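Local coordinates for protein octaprenyl Pyrophosphate Synthase (Helicobacter pylori, PDB 3TC1) that probably builds the C40 octaprenyl diphosphate chain by adding isopentenyl diphosphate units to a shorter allylic diphosphate, as in other magnesium-dependent trans-prenyltransferases, at residues Leu230-Tyr233 / Glu234-Gln238; His165-Glu168 / Ala169-Ser173. All blocks are in the same frame, centred on the assembly; numbering follows the deposited sequence.

Contact 1: Leu230-Tyr233 / Glu234-Gln238; sequences LLLY and EKLNQ
Leu-232 and Leu-236 meet where helix 227-233 of this all-helical prenyl synthase runs out into the short linker before helix 238-246. Methyl CD1 of Leu-232 lies 3.6 Å from CD2 of Leu-236, the two CG atoms are 3.8 Å apart, and the branches cross at a slant. With CG of Leu-232 anti to its own N (chi1 177°), a side chain that leaves the backbone pointing away swings its end back to Leu-236. The carbonyl of Leu-232 takes two donors: Leu-236 N at 3.0 Å, almost in line with the C=O bond, and Lys-235 N at 2.9 Å, well above the carbonyl plane. An i+3 and an i+4 bond thus share one oxygen at the helix's end. Around this pair, Tyr-266 and Lys-262 touch both leucines, while Phe-263 and Ile-268 pack on Leu-232. Farther out, Glu-234 forms a salt bridge with Lys-152 and Lys-235 one with Glu-271, tying the helix end to helices 152-177 and 268-286. Bent at chi2 and chi4, the Lys-235 chain also brings NZ to 2.9 Å from a water, a weak bond; that water donates to Leu-231 O at 2.8 Å.

Contact 2: His165-Glu168 / Ala169-Ser173; sequences HFIE and ASLKS
Ser-170 reaches back one turn to Phe-166, and its side chain can be followed from CB to OG. CB lies 3.4 Å from Phe-166 O; OG, set anti to the carbonyl carbon of Ser-170 (chi1 -63°), then donates to that same oxygen at 2.9 Å. The hydroxyl comes in above the carbonyl plane, whereas Ser-170 N, 2.8 Å from Phe-166 O, approaches from the opposite face, so one buried acceptor is gripped by two donors of a single residue. OG also sits 3.6 Å from CE1 of the Phe-166 ring, at an oblique approach. The setting is the second half of helix 152-177, part of the bundle of the polyprenyl synthetase fold, and the serine-to-carbonyl bond is the familiar i to i-4 pattern by which a helix satisfies a buried hydroxyl. Ser-173, three residues on, repeats the bond, its OG 2.8 Å from Ala-169 O. Phe-166 packs on Val-66 and Ile-69 of helix 53-80 and on Leu-134 of helix 121-144; Ala-169 touches Ala-130 of the latter. On another side of the helix, Glu-168 extends from CG anti to its N until OE1 accepts from His-165 ND1 at 2.8 Å. The N-H points nearly straight (161°) at the carboxylate oxygen, which lies only 10° out of the imidazole plane.

Along the chain contact 2 comes first, in the second half of helix 152-177, and contact 1 follows at the end of helix 227-233, with helix 182-205 between them in sequence. Their centres are about 34 Å apart and their nearest atoms about 16 Å, so they do not touch. Contact 2 is buried, about 12 Å from the centre of the chain; contact 1 is partly buried, about 27 Å out. Helix 152-177 nevertheless relates them: it carries contact 2, while Lys-152 and Tyr-155 near its start pack against Leu-230. Thus one long helix spans from the bundle interior to the peripheral turn. The side chains of Ile-167 and Leu-230 are about 13 Å and 14 Å from a bound magnesium ion, too far to be its ligands.

Contact 1: Leu230-Tyr233 / Glu234-Gln238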
loop_
_atom_site.group_PDB
_atom_site.type_symbol
_atom_site.label_atom_id
_atom_site.label_comp_id
_atom_site.label_asym_id
_atom_site.label_seq_id
_atom_site.Cartn_x
_atom_site.Cartn_y
_atom_site.Cartn_z
ATOM N N LEU B 230 -17.918 22.892 10.695
ATOM C CA LEU B 230 -18.808 22.233 11.642
ATOM C C LEU B 230 -19.275 23.232 12.706
ATOM O O LEU B 230 -20.466 23.329 13.000
ATOM C CB LEU B 230 -18.079 21.059 12.305
ATOM C CG LEU B 230 -17.823 19.892 11.343
ATOM C CD1 LEU B 230 -16.715 18.993 11.866
ATOM C CD2 LEU B 230 -19.136 19.125 11.157
ATOM N N LEU B 231 -18.330 23.969 13.279
ATOM C CA LEU B 231 -18.660 24.957 14.306
ATOM C C LEU B 231 -19.521 26.079 13.725
ATOM O O LEU B 231 -20.446 26.565 14.377
ATOM C CB LEU B 231 -17.376 25.530 14.918
ATOM C CG LEU B 231 -16.502 24.536 15.695
ATOM C CD1 LEU B 231 -15.248 25.228 16.200
ATOM C CD2 LEU B 231 -17.299 23.962 16.864
ATOM N N LEU B 232 -19.217 26.490 12.497
ATOM C CA LEU B 232 -19.995 27.540 11.839
ATOM C C LEU B 232 -21.430 27.076 11.621
ATOM O O LEU B 232 -22.380 27.783 11.945
ATOM C CB LEU B 232 -19.381 27.907 10.478
ATOM C CG LEU B 232 -20.193 28.949 9.688
ATOM C CD1 LEU B 232 -20.236 30.268 10.471
ATOM C CD2 LEU B 232 -19.575 29.169 8.315
ATOM N N TYR B 233 -21.577 25.876 11.068
ATOM C CA TYR B 233 -22.892 25.303 10.785
ATOM C C TYR B 233 -23.817 25.297 12.004
ATOM O O TYR B 233 -25.022 25.512 11.881
ATOM C CB TYR B 233 -22.741 23.867 10.270
ATOM C CG TYR B 233 -24.059 23.231 9.904
ATOM C CD1 TYR B 233 -24.708 23.565 8.716
ATOM C CD2 TYR B 233 -24.680 22.326 10.763
ATOM C CE1 TYR B 233 -25.943 23.016 8.393
ATOM C CE2 TYR B 233 -25.916 21.773 10.451
ATOM C CZ TYR B 233 -26.538 22.121 9.264
ATOM O OH TYR B 233 -27.750 21.566 8.939
ATOM N N GLU B 234 -23.248 25.018 13.170
ATOM C CA GLU B 234 -24.005 24.981 14.419
ATOM C C GLU B 234 -24.526 26.356 14.868
ATOM O O GLU B 234 -25.421 26.434 15.712
ATOM C CB GLU B 234 -23.131 24.384 15.528
ATOM C CG GLU B 234 -22.974 22.872 15.445
ATOM C CD GLU B 234 -21.743 22.364 16.176
ATOM O OE1 GLU B 234 -21.398 22.925 17.238
ATOM O OE2 GLU B 234 -21.125 21.392 15.692
ATOM N N LYS B 235 -23.972 27.429 14.306
ATOM C CA LYS B 235 -24.375 28.795 14.670
ATOM C C LYS B 235 -25.202 29.504 13.598
ATOM O O LYS B 235 -25.887 30.487 13.889
ATOM C CB LYS B 235 -23.139 29.661 14.942
ATOM C CG LYS B 235 -22.177 29.138 15.987
ATOM C CD LYS B 235 -22.604 29.516 17.391
ATOM C CE LYS B 235 -21.549 29.090 18.402
ATOM N NZ LYS B 235 -20.220 29.696 18.106
ATOM N N LEU B 236 -25.130 29.022 12.362
ATOM C CA LEU B 236 -25.847 29.645 11.250
ATOM C C LEU B 236 -27.359 29.537 11.330
ATOM O O LEU B 236 -27.896 28.561 11.852
ATOM C CB LEU B 236 -25.403 29.031 9.919
ATOM C CG LEU B 236 -23.950 29.204 9.475
ATOM C CD1 LEU B 236 -23.720 28.432 8.178
ATOM C CD2 LEU B 236 -23.646 30.685 9.287
ATOM N N ASN B 237 -28.050 30.545 10.808
ATOM C CA ASN B 237 -29.498 30.483 10.788
ATOM C C ASN B 237 -29.841 29.546 9.632
ATOM O O ASN B 237 -28.982 29.182 8.833
ATOM C CB ASN B 237 -30.145 31.867 10.576
ATOM C CG ASN B 237 -29.633 32.591 9.335
ATOM O OD1 ASN B 237 -29.354 31.976 8.304
ATOM N ND2 ASN B 237 -29.534 33.918 9.425
ATOM N N GLN B 238 -31.098 29.149 9.570
ATOM C CA GLN B 238 -31.599 28.249 8.545
ATOM C C GLN B 238 -31.226 28.686 7.125
ATOM O O GLN B 238 -30.836 27.864 6.290
ATOM C CB GLN B 238 -33.112 28.170 8.711
ATOM C CG GLN B 238 -33.832 27.136 7.905
ATOM C CD GLN B 238 -35.303 27.137 8.256
ATOM O OE1 GLN B 238 -35.679 26.817 9.384
ATOM N NE2 GLN B 238 -36.144 27.523 7.303
HETATM O O HOH W 1 -19.872 26.955 17.102
#

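Contact 2: His165-Glu168 / Ala169-Ser173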
loop_
_atom_site.group_PDB
_atom_site.type_symbol
_atom_site.label_atom_id
_atom_site.label_comp_id
_atom_site.label_asym_id
_atom_site.label_seq_id
_atom_site.Cartn_x
_atom_site.Cartn_y
_atom_site.Cartn_z
ATOM N N HIS B 165 -3.412 9.193 15.636
ATOM C CA HIS B 165 -2.887 7.890 16.041
ATOM C C HIS B 165 -1.528 7.505 15.471
ATOM O O HIS B 165 -0.767 6.793 16.118
ATOM C CB HIS B 165 -3.910 6.795 15.730
ATOM C CG HIS B 165 -5.080 6.790 16.665
ATOM N ND1 HIS B 165 -4.948 6.566 18.019
ATOM C CD2 HIS B 165 -6.398 7.007 16.446
ATOM C CE1 HIS B 165 -6.136 6.644 18.594
ATOM N NE2 HIS B 165 -7.033 6.910 17.663
ATOM N N PHE B 166 -1.221 7.957 14.261
ATOM C CA PHE B 166 0.067 7.645 13.662
ATOM C C PHE B 166 1.183 8.360 14.432
ATOM O O PHE B 166 2.226 7.767 14.729
ATOM C CB PHE B 166 0.061 8.049 12.184
ATOM C CG PHE B 166 1.355 7.790 11.469
ATOM C CD1 PHE B 166 2.138 6.680 11.780
ATOM C CD2 PHE B 166 1.776 8.637 10.451
ATOM C CE1 PHE B 166 3.323 6.421 11.083
ATOM C CE2 PHE B 166 2.955 8.387 9.749
ATOM C CZ PHE B 166 3.729 7.275 10.068
ATOM N N ILE B 167 0.973 9.631 14.765
ATOM C CA ILE B 167 1.984 10.368 15.524
ATOM C C ILE B 167 2.092 9.716 16.904
ATOM O O ILE B 167 3.190 9.522 17.434
ATOM C CB ILE B 167 1.609 11.865 15.659
ATOM C CG1 ILE B 167 1.607 12.514 14.273
ATOM C CG2 ILE B 167 2.613 12.586 16.567
ATOM C CD1 ILE B 167 1.122 13.958 14.251
ATOM N N GLU B 168 0.947 9.369 17.478
ATOM C CA GLU B 168 0.922 8.700 18.774
ATOM C C GLU B 168 1.756 7.422 18.697
ATOM O O GLU B 168 2.601 7.166 19.559
ATOM C CB GLU B 168 -0.511 8.329 19.154
ATOM C CG GLU B 168 -0.604 7.396 20.355
ATOM C CD GLU B 168 -2.016 6.908 20.616
ATOM O OE1 GLU B 168 -2.692 6.503 19.651
ATOM O OE2 GLU B 168 -2.447 6.919 21.787
ATOM N N ALA B 169 1.506 6.624 17.659
ATOM C CA ALA B 169 2.215 5.359 17.467
ATOM C C ALA B 169 3.700 5.549 17.203
ATOM O O ALA B 169 4.524 4.723 17.609
ATOM C CB ALA B 169 1.582 4.572 16.319
ATOM N N SER B 170 4.049 6.625 16.510
ATOM C CA SER B 170 5.450 6.889 16.208
ATOM C C SER B 170 6.233 7.235 17.474
ATOM O O SER B 170 7.361 6.775 17.659
ATOM C CB SER B 170 5.573 8.032 15.198
ATOM O OG SER B 170 4.979 7.678 13.964
ATOM N N LEU B 171 5.635 8.044 18.340
ATOM C CA LEU B 171 6.294 8.434 19.583
ATOM C C LEU B 171 6.350 7.281 20.579
ATOM O O LEU B 171 7.332 7.124 21.303
ATOM C CB LEU B 171 5.580 9.636 20.202
ATOM C CG LEU B 171 6.089 10.982 19.673
ATOM C CD1 LEU B 171 5.086 12.079 19.953
ATOM C CD2 LEU B 171 7.429 11.294 20.322
ATOM N N LYS B 172 5.286 6.487 20.615
ATOM C CA LYS B 172 5.214 5.342 21.513
ATOM C C LYS B 172 6.299 4.350 21.108
ATOM O O LYS B 172 6.966 3.760 21.959
ATOM C CB LYS B 172 3.831 4.693 21.413
ATOM C CG LYS B 172 3.596 3.532 22.365
ATOM C CD LYS B 172 2.225 2.901 22.129
ATOM C CE LYS B 172 1.997 1.690 23.023
ATOM N NZ LYS B 172 0.655 1.078 22.799
ATOM N N SER B 173 6.485 4.183 19.803
ATOM C CA SER B 173 7.492 3.266 19.290
ATOM C C SER B 173 8.914 3.709 19.633
ATOM O O SER B 173 9.762 2.875 19.942
ATOM C CB SER B 173 7.351 3.112 17.776
ATOM O OG SER B 173 6.121 2.484 17.452
#